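Local coordinates for protein putative phosphohydrolase (Shewanella amazonensis, PDB 3M1T) that is of unproven function but carries an HDOD domain and may act as a phosphohydrolase or in signal transduction, at residues 43-46 and 47-50; 100-103 and 104-107; 190-193 and 194-197. All blocks are in the same frame, centred on the assembly; numbering follows the deposited sequence. Where two conformers were deposited one is given.

Contact 1 (43-46 and 47-50); sequences SHDP and VLSA
Asp45 and Pro46 start the first turn of helix 46-56: Ser49 N donates to Asp45 O at 2.9 Å, and Ala50 N donates to Pro46 O at 2.9 Å. Asp45 is the N-cap. Its carboxylate reaches forward to the turn, and OD1 accepts from Leu48 N at 3.0 Å. The bond is almost straight, 173° at the hydrogen, yet the N-H meets OD1 from above the carboxylate plane. With CG anti to the backbone N (chi1 -167°), the acid is carried to Leu48, and Asp45 CG rests 3.4 Å from Leu48 CB. A water donates a hydrogen bond to Asp45 OD1 and accepts from Val47 N at 3.1 Å. OD1 thus serves two early N-H groups, one directly and one through water. Ser49 OG sits 3.1 Å from Asp45 O, but its proton may go instead to Leu42 O, in a weak bond. Asp45 and Leu48 also touch Ile21 of helix 19-29. Replacing Asp45 by alanine removes OD1, which is likely to leave Leu48 N without its cap and the water without its acid partner. The negative charge at the positive end of the helix dipole is likely to be favourable here.

Contact 2 (100-103 and 104-107); sequences GFDL and ADFW
Asp102 is the N-cap of helix 103-124, set against the turn 104-107. Polar bonds come first. Asp102 OD2 accepts from Asp105 N at 2.9 Å through its anti lone pair, the one turned away from the other oxygen. The bond is somewhat bent, 148° at the hydrogen. CG stands trans to the backbone N (chi1 -178°), which carries the acid forward to the turn. Two backbone bonds continue the helix: Phe106 N to Asp102 O, and Trp107 N to Leu103 O at 2.8 Å.

One pair of like charges is less certain. In one of the two conformers of Asp105, its OD1 lies 3.7 Å from Asp102 OD2. Any repulsion is doubtful, since it rests on that conformer, and both residues are exposed to solvent.

Apolar packing involves two pairs. Phe101 CD2 meets Phe106 CD1 at 4.2 Å, the two side chains crossing at a slant. Both rings also touch Leu143 of helix 140-148. Leu103 and Trp107 run side by side and point the same way, with Leu103 CB 4.1 Å from Trp107 CD1. The indole extends to Val91 and Val92 of helix 79-94. Within the turn, Phe106 CD2 sits over the centre of one face of the Trp107 indole, 3.7 Å above its plane.

Contact 3 (190-193 and 194-197); sequences KFTP and HLVK
Thr192 and Leu195 meet in a local helix-start contact, where the loop after helix 178-188 turns into helix 193-200. The contact is partly buried. Thr192 is the N-cap. Its OG1 accepts from Leu195 N at 3.4 Å, a weak bond but a fairly straight one, 165° at the hydrogen. OG1 stands between the backbone N and the carbonyl carbon (chi1 63°), the rotation that turns the hydroxyl toward the first turn. The same oxygen lies 3.5 Å from Leu195 CG, so the leucine branch point packs beside the cap.

The backbone bonds are shorter. Val196 N donates to Thr192 O at 3.0 Å. Lys197 N donates to Pro193 O at 2.9 Å. Pro193 opens the helix as its first residue, where its lack of an N-H costs no helical bond.

Apolar groups cover the inner side. Leu195 CD1 comes to 3.9 Å from Phe191 CD1, and the two side chains slant across each other. Phe191 also reaches Leu137, and Leu195 reaches Cys134, so both pack on helix 128-137. Val196 CG2 lies 3.4 Å from Thr192 O. That valine rests on Ala183, Ala186 and Gln187 of helix 178-188. Lys197 runs out extended, and its NZ is hydrogen-bonded to Pro210 O.

Just before the cap, Lys190 has a positive phi of 71°. It is the C-prime residue of a Schellman motif that ends helix 178-188, with Phe191 N bonded to Ala186 O and Lys190 N to Gln187 O. The whole is a short connection between two helices of the all-helical HDOD domain: a Schellman motif, one buried phenylalanine, then a threonine N-cap followed by proline.

In the fold
Each contact is built on an N-cap, and each opens a different helix of the HDOD domain. They follow in series along the chain and do not touch; their centres lie about 23 to 26 Å apart. Contact 1 is a surface contact, about 22 Å from the chain centre, and packs on helix 19-29. Contacts 2 and 3 are partly buried, on opposite sides of that centre. Contact 2 packs helix 103-124 against helices 79-94 and 140-148; contact 3 packs helix 193-200 and the loop before it against helices 128-137 and 178-188. Contact 1 relies on a carboxylate and a water. Contact 2 adds aromatic packing to its acid cap. Contact 3 uses a neutral hydroxyl, with a weaker cap bond and a phenylalanine-leucine pair.

Contact 1 (43-46 and 47-50)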
ATOM      1  N   SER A  43       4.936  22.857  -5.681  1.00 13.54           N
ATOM      2  CA  SER A  43       5.836  23.702  -6.530  1.00 13.49           C
ATOM      3  C   SER A  43       7.267  23.825  -5.947  1.00 13.15           C
ATOM      4  O   SER A  43       8.233  23.994  -6.704  1.00 12.78           O
ATOM      5  CB  SER A  43       5.216  25.086  -6.777  1.00 13.42           C
ATOM      6  OG  SER A  43       5.339  25.964  -5.665  1.00 14.35           O
ATOM      7  N   HIS A  44       7.411  23.710  -4.627  1.00 12.04           N
ATOM      8  CA  HIS A  44       8.731  23.798  -4.002  1.00 12.37           C
ATOM      9  C   HIS A  44       9.526  22.489  -4.046  1.00 12.75           C
ATOM     10  O   HIS A  44      10.656  22.458  -3.581  1.00 11.85           O
ATOM     11  CB  HIS A  44       8.569  24.271  -2.560  1.00 12.96           C
ATOM     12  CG  HIS A  44       8.025  25.668  -2.463  1.00 12.74           C
ATOM     13  ND1 HIS A  44       8.811  26.776  -2.612  1.00 11.74           N
ATOM     14  CD2 HIS A  44       6.761  26.121  -2.254  1.00 13.26           C
ATOM     15  CE1 HIS A  44       8.063  27.865  -2.486  1.00 13.74           C
ATOM     16  NE2 HIS A  44       6.812  27.491  -2.244  1.00 13.84           N
ATOM     17  N   ASP A  45       8.936  21.423  -4.572  1.00 11.72           N
ATOM     18  CA  ASP A  45       9.647  20.130  -4.649  1.00 12.37           C
ATOM     19  C   ASP A  45       9.497  19.624  -6.079  1.00 13.17           C
ATOM     20  O   ASP A  45       8.642  18.793  -6.382  1.00 12.66           O
ATOM     21  CB  ASP A  45       9.100  19.134  -3.636  1.00 13.08           C
ATOM     22  CG  ASP A  45      10.008  17.916  -3.478  1.00 13.34           C
ATOM     23  OD1 ASP A  45      10.799  17.634  -4.422  1.00 15.05           O
ATOM     24  OD2 ASP A  45       9.960  17.282  -2.405  1.00 16.95           O
ATOM     25  N   PRO A  46      10.317  20.176  -6.986  1.00 12.31           N
ATOM     26  CA  PRO A  46      10.227  19.774  -8.380  1.00 13.16           C
ATOM     27  C   PRO A  46      10.556  18.293  -8.596  1.00 13.93           C
ATOM     28  O   PRO A  46       9.999  17.709  -9.519  1.00 15.44           O
ATOM     29  CB  PRO A  46      11.228  20.725  -9.103  1.00 14.01           C
ATOM     30  CG  PRO A  46      12.024  21.347  -8.039  1.00 13.25           C
ATOM     31  CD  PRO A  46      11.207  21.337  -6.806  1.00 12.90           C
ATOM     32  N   VAL A  47      11.420  17.686  -7.767  1.00 13.08           N
ATOM     33  CA  VAL A  47      11.745  16.276  -7.915  1.00 13.74           C
ATOM     34  C   VAL A  47      10.536  15.395  -7.601  1.00 13.92           C
ATOM     35  O   VAL A  47      10.168  14.498  -8.372  1.00 14.32           O
ATOM     36  CB  VAL A  47      12.932  15.874  -7.014  1.00 13.43           C
ATOM     37  CG1 VAL A  47      13.203  14.334  -7.052  1.00 15.49           C
ATOM     38  CG2 VAL A  47      14.199  16.673  -7.451  1.00 14.47           C
ATOM     39  N   LEU A  48       9.902  15.649  -6.457  0.50 13.08           N
ATOM     40  CA  LEU A  48       8.696  14.923  -6.119  0.50 12.45           C
ATOM     41  C   LEU A  48       7.574  15.212  -7.129  0.50 12.28           C
ATOM     42  O   LEU A  48       6.837  14.293  -7.507  0.50 12.61           O
ATOM     43  CB  LEU A  48       8.271  15.233  -4.679  0.50 12.10           C
ATOM     44  CG  LEU A  48       7.089  14.461  -4.122  0.50 13.00           C
ATOM     45  CD1 LEU A  48       7.274  14.327  -2.579  0.50 11.94           C
ATOM     46  CD2 LEU A  48       5.803  15.186  -4.494  0.50 10.38           C
ATOM     47  N   SER A  49       7.424  16.467  -7.560  1.00 12.16           N
ATOM     48  CA  SER A  49       6.412  16.809  -8.592  1.00 12.98           C
ATOM     49  C   SER A  49       6.613  16.018  -9.903  1.00 13.45           C
ATOM     50  O   SER A  49       5.635  15.547 -10.497  1.00 14.69           O
ATOM     51  CB  SER A  49       6.429  18.297  -8.934  1.00 12.51           C
ATOM     52  OG  SER A  49       5.957  19.060  -7.828  1.00 17.34           O
ATOM     53  N   ALA A  50       7.863  15.906 -10.340  1.00 13.79           N
ATOM     54  CA  ALA A  50       8.201  15.137 -11.540  1.00 14.22           C
ATOM     55  C   ALA A  50       7.786  13.689 -11.367  1.00 15.01           C
ATOM     56  O   ALA A  50       7.276  13.077 -12.310  1.00 15.06           O
ATOM     57  CB  ALA A  50       9.686  15.220 -11.872  1.00 14.20           C
TER
HETATM   58  O   HOH W   1      12.909  19.038  -5.351  1.00 26.03           O

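Contact 2 (100-103 and 104-107)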
ATOM      1  N   GLY A 100      18.501  -6.817  -0.846  1.00 24.97           N
ATOM      2  CA  GLY A 100      17.688  -7.897  -1.361  1.00 26.23           C
ATOM      3  C   GLY A 100      16.382  -7.513  -2.048  1.00 27.15           C
ATOM      4  O   GLY A 100      15.600  -8.401  -2.427  1.00 28.42           O
ATOM      5  N   PHE A 101      16.130  -6.219  -2.217  1.00 26.48           N
ATOM      6  CA  PHE A 101      14.918  -5.780  -2.895  1.00 26.41           C
ATOM      7  C   PHE A 101      15.253  -4.948  -4.084  1.00 25.22           C
ATOM      8  O   PHE A 101      16.091  -4.071  -4.001  1.00 27.09           O
ATOM      9  CB  PHE A 101      14.030  -4.939  -1.961  1.00 26.53           C
ATOM     10  CG  PHE A 101      13.343  -5.759  -0.927  1.00 26.83           C
ATOM     11  CD1 PHE A 101      13.986  -6.055   0.261  1.00 30.05           C
ATOM     12  CD2 PHE A 101      12.071  -6.262  -1.148  1.00 25.44           C
ATOM     13  CE1 PHE A 101      13.367  -6.848   1.228  1.00 29.84           C
ATOM     14  CE2 PHE A 101      11.438  -7.046  -0.182  1.00 26.70           C
ATOM     15  CZ  PHE A 101      12.100  -7.347   0.996  1.00 27.61           C
ATOM     16  N   ASP A 102      14.562  -5.211  -5.181  1.00 25.17           N
ATOM     17  CA  ASP A 102      14.545  -4.274  -6.279  1.00 26.28           C
ATOM     18  C   ASP A 102      13.350  -3.407  -6.033  1.00 25.61           C
ATOM     19  O   ASP A 102      12.219  -3.890  -6.024  1.00 26.07           O
ATOM     20  CB  ASP A 102      14.354  -4.924  -7.638  1.00 26.61           C
ATOM     21  CG  ASP A 102      14.393  -3.888  -8.752  1.00 30.16           C
ATOM     22  OD1 ASP A 102      15.512  -3.451  -9.106  1.00 37.37           O
ATOM     23  OD2 ASP A 102      13.327  -3.466  -9.241  1.00 31.75           O
ATOM     24  N   LEU A 103      13.578  -2.131  -5.874  1.00 25.14           N
ATOM     25  CA  LEU A 103      12.485  -1.240  -5.557  1.00 24.73           C
ATOM     26  C   LEU A 103      11.455  -1.067  -6.712  1.00 22.53           C
ATOM     27  O   LEU A 103      10.267  -0.970  -6.426  1.00 18.99           O
ATOM     28  CB  LEU A 103      13.025   0.086  -4.978  1.00 25.81           C
ATOM     29  CG  LEU A 103      13.588  -0.018  -3.525  1.00 28.60           C
ATOM     30  CD1 LEU A 103      14.106   1.289  -2.970  1.00 29.53           C
ATOM     31  CD2 LEU A 103      12.558  -0.589  -2.563  1.00 31.38           C
ATOM     32  N   ALA A 104      11.868  -1.074  -8.000  1.00 20.62           N
ATOM     33  CA  ALA A 104      10.875  -1.099  -9.084  1.00 18.33           C
ATOM     34  C   ALA A 104       9.931  -2.295  -8.964  1.00 17.17           C
ATOM     35  O   ALA A 104       8.732  -2.156  -9.195  1.00 17.60           O
ATOM     36  CB  ALA A 104      11.555  -1.107 -10.491  1.00 18.99           C
ATOM     37  N   ASP A 105      10.461  -3.468  -8.627  0.50 16.99           N
ATOM     38  CA  ASP A 105       9.633  -4.669  -8.474  0.50 16.99           C
ATOM     39  C   ASP A 105       8.757  -4.562  -7.206  0.50 16.38           C
ATOM     40  O   ASP A 105       7.572  -4.913  -7.235  0.50 15.86           O
ATOM     41  CB  ASP A 105      10.483  -5.954  -8.392  0.50 17.55           C
ATOM     42  CG  ASP A 105      11.146  -6.343  -9.729  0.50 19.06           C
ATOM     43  OD1 ASP A 105      10.887  -5.730 -10.781  0.50 19.89           O
ATOM     44  OD2 ASP A 105      11.945  -7.294  -9.704  0.50 20.41           O
ATOM     45  N   PHE A 106       9.360  -4.113  -6.109  1.00 15.80           N
ATOM     46  CA  PHE A 106       8.642  -3.942  -4.822  1.00 15.28           C
ATOM     47  C   PHE A 106       7.480  -3.017  -5.037  1.00 14.36           C
ATOM     48  O   PHE A 106       6.333  -3.334  -4.703  1.00 13.91           O
ATOM     49  CB  PHE A 106       9.538  -3.369  -3.723  1.00 15.73           C
ATOM     50  CG  PHE A 106       8.788  -3.070  -2.444  1.00 15.70           C
ATOM     51  CD1 PHE A 106       8.547  -4.058  -1.495  1.00 16.90           C
ATOM     52  CD2 PHE A 106       8.271  -1.809  -2.240  1.00 13.63           C
ATOM     53  CE1 PHE A 106       7.829  -3.760  -0.333  1.00 16.57           C
ATOM     54  CE2 PHE A 106       7.516  -1.517  -1.113  1.00 16.55           C
ATOM     55  CZ  PHE A 106       7.307  -2.492  -0.159  1.00 13.56           C
ATOM     56  N   TRP A 107       7.777  -1.828  -5.558  1.00 13.83           N
ATOM     57  CA  TRP A 107       6.699  -0.853  -5.752  1.00 13.55           C
ATOM     58  C   TRP A 107       5.729  -1.271  -6.838  1.00 12.97           C
ATOM     59  O   TRP A 107       4.548  -1.006  -6.736  1.00 12.73           O
ATOM     60  CB  TRP A 107       7.275   0.549  -6.014  1.00 13.80           C
ATOM     61  CG  TRP A 107       7.866   1.125  -4.778  1.00 13.48           C
ATOM     62  CD1 TRP A 107       9.176   1.422  -4.583  1.00 15.02           C
ATOM     63  CD2 TRP A 107       7.191   1.482  -3.552  1.00 12.08           C
ATOM     64  NE1 TRP A 107       9.382   1.937  -3.325  1.00 15.36           N
ATOM     65  CE2 TRP A 107       8.182   1.949  -2.655  1.00 14.29           C
ATOM     66  CE3 TRP A 107       5.873   1.411  -3.110  1.00 12.63           C
ATOM     67  CZ2 TRP A 107       7.887   2.375  -1.396  1.00 15.49           C
ATOM     68  CZ3 TRP A 107       5.587   1.806  -1.852  1.00 12.78           C
ATOM     69  CH2 TRP A 107       6.571   2.283  -0.990  1.00 13.66           C
TER

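Contact 3 (190-193 and 194-197)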
ATOM      1  N   LYS A 190       1.140   9.710  10.474  1.00  9.24           N
ATOM      2  CA  LYS A 190      -0.100  10.494  10.640  1.00  8.41           C
ATOM      3  C   LYS A 190      -1.136  10.194   9.574  1.00 10.16           C
ATOM      4  O   LYS A 190      -1.978  11.052   9.208  1.00 11.49           O
ATOM      5  CB  LYS A 190       0.213  12.005  10.769  1.00  9.28           C
ATOM      6  CG  LYS A 190       1.282  12.300  11.839  1.00  9.48           C
ATOM      7  CD  LYS A 190       1.480  13.823  12.118  1.00 10.79           C
ATOM      8  CE  LYS A 190       2.638  14.068  13.055  1.00 13.50           C
ATOM      9  NZ  LYS A 190       2.778  15.521  13.292  1.00 12.66           N
ATOM     10  N   PHE A 191      -1.177   8.907   9.139  1.00  8.86           N
ATOM     11  CA  PHE A 191      -2.290   8.417   8.357  1.00  8.80           C
ATOM     12  C   PHE A 191      -3.469   8.082   9.258  1.00  8.97           C
ATOM     13  O   PHE A 191      -3.331   7.950  10.471  1.00  9.58           O
ATOM     14  CB  PHE A 191      -1.852   7.203   7.505  1.00  9.76           C
ATOM     15  CG  PHE A 191      -0.943   7.602   6.392  1.00  8.81           C
ATOM     16  CD1 PHE A 191      -1.498   8.061   5.199  1.00 11.87           C
ATOM     17  CD2 PHE A 191       0.426   7.571   6.531  1.00  9.67           C
ATOM     18  CE1 PHE A 191      -0.691   8.471   4.178  1.00 10.76           C
ATOM     19  CE2 PHE A 191       1.258   7.979   5.488  1.00 11.16           C
ATOM     20  CZ  PHE A 191       0.708   8.420   4.320  1.00 11.20           C
ATOM     21  N   THR A 192      -4.649   7.984   8.679  1.00  9.77           N
ATOM     22  CA  THR A 192      -5.860   7.776   9.509  1.00 10.25           C
ATOM     23  C   THR A 192      -5.925   6.447  10.175  1.00  9.29           C
ATOM     24  O   THR A 192      -5.398   5.433   9.674  1.00  9.95           O
ATOM     25  CB  THR A 192      -7.143   7.884   8.699  1.00 12.77           C
ATOM     26  OG1 THR A 192      -7.182   6.853   7.711  1.00 13.41           O
ATOM     27  CG2 THR A 192      -7.305   9.227   8.093  1.00 13.98           C
ATOM     28  N   PRO A 193      -6.653   6.378  11.297  1.00 10.71           N
ATOM     29  CA  PRO A 193      -6.849   5.104  11.953  1.00  9.08           C
ATOM     30  C   PRO A 193      -7.467   4.003  11.074  1.00  8.41           C
ATOM     31  O   PRO A 193      -7.067   2.852  11.183  1.00  9.25           O
ATOM     32  CB  PRO A 193      -7.786   5.429  13.096  1.00 11.04           C
ATOM     33  CG  PRO A 193      -7.563   6.860  13.408  1.00 14.11           C
ATOM     34  CD  PRO A 193      -7.140   7.500  12.115  1.00 10.49           C
ATOM     35  N   HIS A 194      -8.340   4.364  10.147  1.00  9.86           N
ATOM     36  CA  HIS A 194      -8.848   3.370   9.220  1.00 11.00           C
ATOM     37  C   HIS A 194      -7.743   2.689   8.412  1.00  9.45           C
ATOM     38  O   HIS A 194      -7.731   1.474   8.229  1.00  9.62           O
ATOM     39  CB  HIS A 194      -9.859   3.987   8.206  1.00 13.30           C
ATOM     40  CG  HIS A 194     -11.143   4.381   8.801  1.00 17.37           C
ATOM     41  ND1 HIS A 194     -11.846   3.572   9.668  1.00 21.46           N
ATOM     42  CD2 HIS A 194     -11.880   5.511   8.648  1.00 22.01           C
ATOM     43  CE1 HIS A 194     -12.937   4.218  10.064  1.00 23.21           C
ATOM     44  NE2 HIS A 194     -12.986   5.386   9.442  1.00 23.51           N
ATOM     45  N   LEU A 195      -6.840   3.506   7.885  1.00  9.72           N
ATOM     46  CA  LEU A 195      -5.718   3.009   7.125  1.00  9.67           C
ATOM     47  C   LEU A 195      -4.861   2.102   7.983  1.00  9.31           C
ATOM     48  O   LEU A 195      -4.411   1.020   7.577  1.00  9.56           O
ATOM     49  CB  LEU A 195      -4.924   4.167   6.515  1.00  9.01           C
ATOM     50  CG  LEU A 195      -5.626   4.841   5.335  1.00 11.29           C
ATOM     51  CD1 LEU A 195      -4.866   6.093   4.918  1.00 11.71           C
ATOM     52  CD2 LEU A 195      -5.707   3.924   4.121  1.00 11.26           C
ATOM     53  N   VAL A 196      -4.498   2.595   9.178  1.00  8.60           N
ATOM     54  CA  VAL A 196      -3.660   1.843  10.120  1.00  8.01           C
ATOM     55  C   VAL A 196      -4.265   0.447  10.400  1.00  8.60           C
ATOM     56  O   VAL A 196      -3.547  -0.555  10.312  1.00  9.69           O
ATOM     57  CB  VAL A 196      -3.450   2.643  11.431  1.00  8.26           C
ATOM     58  CG1 VAL A 196      -2.711   1.769  12.494  1.00 11.09           C
ATOM     59  CG2 VAL A 196      -2.709   3.959  11.077  1.00  8.15           C
ATOM     60  N   LYS A 197      -5.550   0.412  10.683  1.00  9.52           N
ATOM     61  CA  LYS A 197      -6.213  -0.869  11.029  1.00  8.97           C
ATOM     62  C   LYS A 197      -6.255  -1.787   9.800  1.00  9.21           C
ATOM     63  O   LYS A 197      -6.066  -3.016   9.942  1.00  9.09           O
ATOM     64  CB  LYS A 197      -7.575  -0.601  11.550  1.00  9.54           C
ATOM     65  CG  LYS A 197      -8.292  -1.898  11.977  1.00 10.91           C
ATOM     66  CD  LYS A 197      -9.734  -1.581  12.361  1.00 12.47           C
ATOM     67  CE  LYS A 197     -10.430  -2.812  12.926  1.00 13.78           C
ATOM     68  NZ  LYS A 197     -11.827  -2.459  13.251  1.00 13.59           N
TER